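Local structure of twin-arginine translocation pathway signal (Rhodoferax ferrireducens, 5IM2) at residues Lys52-Met57 / Pro89-Gly94; Ile111-Pro116 / Phe263-Asn268. The protein probably serves as the extracellular solute-binding component of a TRAP transporter, and holds a copurified benzoate in its cleft. All blocks are in the same frame, centred on the assembly; numbering follows the deposited sequence.

The centres of interactions 1 and 2 are about 11 Å apart, and both reach one five-stranded mixed sheet, in which strands 49-55 and 111-114 are neighbours; Pro89-Gly94 is the loop that follows strand 83-88. The seam between those strands is bonded directly: Lys52 O stands 2.9 Å from Ile111 N, a probable hydrogen bond, and Thr55 OG1 lies 2.9 Å from Trp113 O, another. Each contact has one end at benzoate. Interaction 1 delivers Phe56 and Met57 from the loop just past its strand, interaction 2 adds Ile115 and Phe263, and Arg192 and Tyr118 hydrogen-bond to the ligand. The pair illustrates how neighbouring strands can bring residues distant in sequence to one ligand.

Interaction 1: Lys52-Met57 / Pro89-Gly94; sequences KFHTFM and PAMQLG. With BEZ (benzoic acid), chain B.
His54 reaches from its strand into the bend of Pro89-Gly94 and is clasped there on two faces. With CG anti to the backbone N (chi1 -160°), its ring leaves the strand and enters the type I turn Met91-Gly94. Leu93 CB lies over one face in a CH-pi contact, 3.7 Å from the ring centroid; Met91 SD stands over the opposite face at 4.6 Å from that centroid, a sulfur-aromatic contact. Gln92 N and Gly94 O sit at the edge.

Met91 can be followed outward. Its CB leads to CG, which rests 3.8 Å from Phe56 CB; SD follows, touching that same Phe56 CB, and the chain, bent at chi2 and chi3, folds CE back to 3.6 Å from His54 CE1. The backbone under it is tied down: Met91 N donates to Thr55 O at 2.9 Å, and Ala90 N makes a weak bond to Met57 O at 2.7 Å, bent to 130°. Phe56 turns its ring edge to benzoate, CZ 3.8 Å from C2, and Met57 SD approaches C3 of the ligand.

Gln103 links the two segments, its OE1 bonded to His54 ND1 and its NE2 to Gly94 O. An imidazole held between sulfur and methylene, with ND1 bonded to the Gln103 amide, probably has little freedom to turn, consistent with a loop anchored mainly at His54 and Thr55; Phe56 and Met57 beyond them offer benzoate apolar surfaces.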
loop_
_atom_site.group_PDB
_atom_site.type_symbol
_atom_site.label_atom_id
_atom_site.label_comp_id
_atom_site.label_asym_id
_atom_site.label_seq_id
_atom_site.Cartn_x
_atom_site.Cartn_y
_atom_site.Cartn_z
ATOM N N LYS A 52 -15.538 10.961 11.625
ATOM C CA LYS A 52 -14.654 11.679 10.719
ATOM C C LYS A 52 -13.644 10.723 10.100
ATOM O O LYS A 52 -12.915 10.027 10.818
ATOM C CB LYS A 52 -13.926 12.797 11.452
ATOM C CG LYS A 52 -14.858 13.856 11.967
ATOM C CD LYS A 52 -14.052 14.992 12.618
ATOM C CE LYS A 52 -14.939 15.939 13.398
ATOM N NZ LYS A 52 -14.465 16.037 14.806
ATOM N N PHE A 53 -13.592 10.719 8.770
ATOM C CA PHE A 53 -12.691 9.881 7.971
ATOM C C PHE A 53 -11.702 10.788 7.234
ATOM O O PHE A 53 -12.116 11.768 6.611
ATOM C CB PHE A 53 -13.521 9.057 6.984
ATOM C CG PHE A 53 -12.734 8.093 6.131
ATOM C CD1 PHE A 53 -12.012 8.528 5.029
ATOM C CD2 PHE A 53 -12.805 6.734 6.374
ATOM C CE1 PHE A 53 -11.329 7.642 4.228
ATOM C CE2 PHE A 53 -12.111 5.838 5.574
ATOM C CZ PHE A 53 -11.355 6.308 4.500
ATOM N N HIS A 54 -10.393 10.499 7.331
ATOM C CA HIS A 54 -9.362 11.329 6.714
ATOM C C HIS A 54 -8.366 10.467 5.955
ATOM O O HIS A 54 -7.929 9.434 6.468
ATOM C CB HIS A 54 -8.588 12.151 7.793
ATOM C CG HIS A 54 -7.862 13.358 7.286
ATOM N ND1 HIS A 54 -6.834 13.931 8.001
ATOM C CD2 HIS A 54 -8.045 14.147 6.199
ATOM C CE1 HIS A 54 -6.377 14.988 7.353
ATOM N NE2 HIS A 54 -7.093 15.138 6.253
ATOM N N THR A 55 -7.950 10.927 4.774
ATOM C CA THR A 55 -6.894 10.242 4.033
ATOM C C THR A 55 -6.244 11.210 3.059
ATOM O O THR A 55 -6.638 12.376 2.942
ATOM C CB THR A 55 -7.466 9.011 3.303
ATOM O OG1 THR A 55 -6.419 8.253 2.686
ATOM C CG2 THR A 55 -8.468 9.412 2.233
ATOM N N PHE A 56 -5.241 10.709 2.340
ATOM C CA PHE A 56 -4.399 11.531 1.478
ATOM C C PHE A 56 -4.749 11.385 -0.003
ATOM O O PHE A 56 -4.205 12.125 -0.846
ATOM C CB PHE A 56 -2.911 11.172 1.725
ATOM C CG PHE A 56 -2.563 9.753 1.330
ATOM C CD1 PHE A 56 -2.136 9.456 0.047
ATOM C CD2 PHE A 56 -2.655 8.710 2.236
ATOM C CE1 PHE A 56 -1.840 8.158 -0.323
ATOM C CE2 PHE A 56 -2.359 7.404 1.859
ATOM C CZ PHE A 56 -1.934 7.139 0.581
ATOM N N MET A 57 -5.688 10.486 -0.336
ATOM C CA MET A 57 -6.077 10.252 -1.716
ATOM C C MET A 57 -6.863 11.434 -2.261
ATOM O O MET A 57 -7.623 12.087 -1.544
ATOM C CB MET A 57 -6.938 8.990 -1.822
ATOM C CG MET A 57 -6.235 7.707 -1.391
ATOM S SD MET A 57 -4.664 7.408 -2.239
ATOM C CE MET A 57 -5.211 7.187 -3.939
ATOM N N PRO A 89 -10.956 13.769 1.955
ATOM C CA PRO A 89 -9.835 13.300 1.143
ATOM C C PRO A 89 -8.715 14.345 1.101
ATOM O O PRO A 89 -8.830 15.418 1.665
ATOM C CB PRO A 89 -10.468 13.109 -0.224
ATOM C CG PRO A 89 -11.503 14.229 -0.285
ATOM C CD PRO A 89 -11.994 14.432 1.133
ATOM N N ALA A 90 -7.619 13.997 0.404
ATOM C CA ALA A 90 -6.625 14.983 -0.045
ATOM C C ALA A 90 -6.040 15.785 1.125
ATOM O O ALA A 90 -5.758 16.997 1.022
ATOM C CB ALA A 90 -7.247 15.897 -1.088
ATOM N N MET A 91 -5.882 15.108 2.260
ATOM C CA MET A 91 -5.409 15.718 3.512
ATOM C C MET A 91 -6.109 17.038 3.827
ATOM O O MET A 91 -5.505 17.965 4.359
ATOM C CB MET A 91 -3.892 15.926 3.472
ATOM C CG MET A 91 -3.098 14.640 3.369
ATOM S SD MET A 91 -3.427 13.431 4.671
ATOM C CE MET A 91 -3.087 14.319 6.157
ATOM N N GLN A 92 -7.421 17.116 3.570
ATOM C CA GLN A 92 -8.109 18.403 3.682
ATOM C C GLN A 92 -8.173 18.926 5.103
ATOM O O GLN A 92 -8.396 20.124 5.296
ATOM C CB GLN A 92 -9.537 18.296 3.161
ATOM C CG GLN A 92 -9.596 18.398 1.676
ATOM C CD GLN A 92 -10.919 17.996 1.152
ATOM O OE1 GLN A 92 -11.847 17.666 1.916
ATOM N NE2 GLN A 92 -11.042 18.013 -0.154
ATOM N N LEU A 93 -8.020 18.065 6.101
ATOM C CA LEU A 93 -8.019 18.503 7.488
ATOM C C LEU A 93 -6.633 18.857 8.001
ATOM O O LEU A 93 -6.471 19.067 9.205
ATOM C CB LEU A 93 -8.625 17.435 8.375
ATOM C CG LEU A 93 -10.076 17.069 8.119
ATOM C CD1 LEU A 93 -10.514 16.108 9.207
ATOM C CD2 LEU A 93 -10.956 18.322 8.090
ATOM N N GLY A 94 -5.636 18.903 7.133
ATOM C CA GLY A 94 -4.325 19.364 7.531
ATOM C C GLY A 94 -3.376 18.219 7.850
ATOM O O GLY A 94 -3.774 17.112 8.217
HETATM C C BEZ B . 2.067 4.984 -2.861
HETATM O O1 BEZ B . 2.954 4.394 -3.542
HETATM O O2 BEZ B . 2.412 5.848 -2.021
HETATM C C1 BEZ B . 0.618 4.674 -3.086
HETATM C C2 BEZ B . -0.353 5.316 -2.322
HETATM C C3 BEZ B . -1.698 5.035 -2.572
HETATM C C4 BEZ B . -2.042 4.115 -3.547
HETATM C C5 BEZ B . -1.073 3.462 -4.285
HETATM C C6 BEZ B . 0.277 3.747 -4.051
#

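Interaction 2: Ile111-Pro116 / Phe263-Asn268; sequences IIWTIP and FVLAMN. With BEZ (benzoic acid), chain B.
The rings of Trp113 and Phe263 are nearly parallel but slid apart, so that they barely overlap: their planes differ by only 13°, while the centroid of the indole six-membered ring is 4.4 Å from that of the phenyl ring. The closest carbon approach here is doubtful and carries no weight. The phenyl sits toward the indole rim, and the indole CG, anti to the backbone N (chi1 -177°), carries the six-membered end toward the ligand cleft. Ile115 lies alongside the same phenyl, with CG1 and CD1 against CE2, and its CD1 stands 3.5 Å from benzoate O2. Phe263 presents its ring edge to the ligand, CE2 being 3.7 Å from benzoate C3.

Behind these side chains runs an antiparallel strand pair in the mixed sheet of a periplasmic-type solute-binding fold. The hydrogen-bonded pairs are Ile112 with Ala266 and Thr114 with Val264, each joined by two backbone bonds; Ile112 N to Ala266 O measures 2.9 Å with an angle of 165°. The non-hydrogen-bonded pairs, Ile111 with Met267 and Trp113 with Leu265, alternate with them.

On the face of Trp113, Ile111 packs CG2 on Leu265 CD1 and CG1 on Met267 CG. The other face sets Thr114 CG2 beside Val264 CG1 at 3.7 Å, with Pro116 CG closing over that valine. Gln166 OE1 takes the indole NE1 hydrogen bond, and His68 meets the indole edge-to-face. With an alanine in place of Trp113, Gln166 OE1 would be likely to lose its NE1 donor and a gap to open beside Phe263, leaving that phenyl less restrained.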
loop_
_atom_site.group_PDB
_atom_site.type_symbol
_atom_site.label_atom_id
_atom_site.label_comp_id
_atom_site.label_asym_id
_atom_site.label_seq_id
_atom_site.Cartn_x
_atom_site.Cartn_y
_atom_site.Cartn_z
ATOM N N ILE A 111 -11.378 7.767 11.784
ATOM C CA ILE A 111 -10.892 6.692 10.922
ATOM C C ILE A 111 -9.942 7.269 9.889
ATOM O O ILE A 111 -10.221 8.311 9.285
ATOM C CB ILE A 111 -12.050 5.945 10.211
ATOM C CG1 ILE A 111 -12.970 5.300 11.239
ATOM C CG2 ILE A 111 -11.498 4.926 9.231
ATOM C CD1 ILE A 111 -14.287 4.840 10.617
ATOM N N ILE A 112 -8.809 6.591 9.687
ATOM C CA ILE A 112 -7.846 6.953 8.655
ATOM C C ILE A 112 -7.509 5.726 7.811
ATOM O O ILE A 112 -7.669 4.577 8.238
ATOM C CB ILE A 112 -6.564 7.605 9.251
ATOM C CG1 ILE A 112 -5.819 6.673 10.193
ATOM C CG2 ILE A 112 -6.965 8.846 9.998
ATOM C CD1 ILE A 112 -4.753 5.851 9.550
ATOM N N TRP A 113 -7.041 5.990 6.577
ATOM C CA TRP A 113 -6.456 4.985 5.697
ATOM C C TRP A 113 -5.107 5.533 5.259
ATOM O O TRP A 113 -5.040 6.640 4.695
ATOM C CB TRP A 113 -7.357 4.709 4.484
ATOM C CG TRP A 113 -6.932 3.641 3.524
ATOM C CD1 TRP A 113 -7.228 2.307 3.597
ATOM C CD2 TRP A 113 -6.217 3.827 2.303
ATOM N NE1 TRP A 113 -6.710 1.647 2.498
ATOM C CE2 TRP A 113 -6.116 2.561 1.678
ATOM C CE3 TRP A 113 -5.655 4.940 1.666
ATOM C CZ2 TRP A 113 -5.461 2.371 0.468
ATOM C CZ3 TRP A 113 -5.005 4.749 0.471
ATOM C CH2 TRP A 113 -4.930 3.482 -0.127
ATOM N N THR A 114 -4.046 4.808 5.581
ATOM C CA THR A 114 -2.688 5.289 5.334
ATOM C C THR A 114 -1.756 4.122 5.028
ATOM O O THR A 114 -2.113 2.953 5.185
ATOM C CB THR A 114 -2.161 6.101 6.534
ATOM O OG1 THR A 114 -1.030 6.890 6.131
ATOM C CG2 THR A 114 -1.756 5.165 7.706
ATOM N N ILE A 115 -0.553 4.460 4.574
ATOM C CA ILE A 115 0.557 3.516 4.476
ATOM C C ILE A 115 1.356 3.580 5.781
ATOM O O ILE A 115 1.932 4.646 6.089
ATOM C CB ILE A 115 1.445 3.842 3.266
ATOM C CG1 ILE A 115 0.656 3.608 1.967
ATOM C CG2 ILE A 115 2.735 3.028 3.279
ATOM C CD1 ILE A 115 1.406 3.799 0.639
ATOM N N PRO A 116 1.419 2.483 6.572
ATOM C CA PRO A 116 2.238 2.506 7.798
ATOM C C PRO A 116 3.659 3.009 7.578
ATOM O O PRO A 116 4.123 3.819 8.380
ATOM C CB PRO A 116 2.197 1.043 8.265
ATOM C CG PRO A 116 0.860 0.539 7.720
ATOM C CD PRO A 116 0.744 1.187 6.383
ATOM N N PHE A 263 -1.203 -1.095 3.585
ATOM C CA PHE A 263 -2.107 -0.049 4.013
ATOM C C PHE A 263 -2.855 -0.527 5.241
ATOM O O PHE A 263 -3.152 -1.721 5.366
ATOM C CB PHE A 263 -3.149 0.294 2.916
ATOM C CG PHE A 263 -2.543 0.749 1.632
ATOM C CD1 PHE A 263 -2.022 -0.161 0.745
ATOM C CD2 PHE A 263 -2.468 2.117 1.329
ATOM C CE1 PHE A 263 -1.444 0.271 -0.427
ATOM C CE2 PHE A 263 -1.900 2.543 0.161
ATOM C CZ PHE A 263 -1.391 1.601 -0.727
ATOM N N VAL A 264 -3.181 0.418 6.113
ATOM C CA VAL A 264 -3.997 0.158 7.291
ATOM C C VAL A 264 -5.205 1.088 7.292
ATOM O O VAL A 264 -5.092 2.288 7.004
ATOM C CB VAL A 264 -3.184 0.302 8.592
ATOM C CG1 VAL A 264 -2.705 1.714 8.765
ATOM C CG2 VAL A 264 -4.028 -0.161 9.773
ATOM N N LEU A 265 -6.382 0.509 7.616
ATOM C CA LEU A 265 -7.605 1.245 7.877
ATOM C C LEU A 265 -7.766 1.166 9.384
ATOM O O LEU A 265 -8.061 0.087 9.917
ATOM C CB LEU A 265 -8.808 0.635 7.152
ATOM C CG LEU A 265 -10.166 1.295 7.325
ATOM C CD1 LEU A 265 -10.155 2.673 6.672
ATOM C CD2 LEU A 265 -11.222 0.387 6.717
ATOM N N ALA A 266 -7.510 2.274 10.063
ATOM C CA ALA A 266 -7.442 2.310 11.515
ATOM C C ALA A 266 -8.455 3.283 12.126
ATOM O O ALA A 266 -8.661 4.395 11.613
ATOM C CB ALA A 266 -6.013 2.701 11.948
ATOM N N MET A 267 -9.032 2.891 13.268
ATOM C CA MET A 267 -10.031 3.678 13.987
ATOM C C MET A 267 -9.539 4.048 15.376
ATOM O O MET A 267 -8.844 3.266 16.033
ATOM C CB MET A 267 -11.361 2.889 14.086
ATOM C CG MET A 267 -12.497 3.717 14.580
ATOM S SD MET A 267 -14.075 2.850 14.468
ATOM C CE MET A 267 -15.114 4.137 15.141
ATOM N N ASN A 268 -9.893 5.255 15.823
ATOM C CA ASN A 268 -9.675 5.650 17.206
ATOM C C ASN A 268 -10.324 4.657 18.172
ATOM O O ASN A 268 -11.515 4.361 18.066
ATOM C CB ASN A 268 -10.256 7.053 17.421
ATOM C CG ASN A 268 -10.119 7.528 18.828
ATOM O OD1 ASN A 268 -11.083 7.510 19.602
ATOM N ND2 ASN A 268 -8.920 7.982 19.188
HETATM C C BEZ B . 2.067 4.984 -2.861
HETATM O O1 BEZ B . 2.954 4.394 -3.542
HETATM O O2 BEZ B . 2.412 5.848 -2.021
HETATM C C1 BEZ B . 0.618 4.674 -3.086
HETATM C C2 BEZ B . -0.353 5.316 -2.322
HETATM C C3 BEZ B . -1.698 5.035 -2.572
HETATM C C4 BEZ B . -2.042 4.115 -3.547
HETATM C C5 BEZ B . -1.073 3.462 -4.285
HETATM C C6 BEZ B . 0.277 3.747 -4.051
#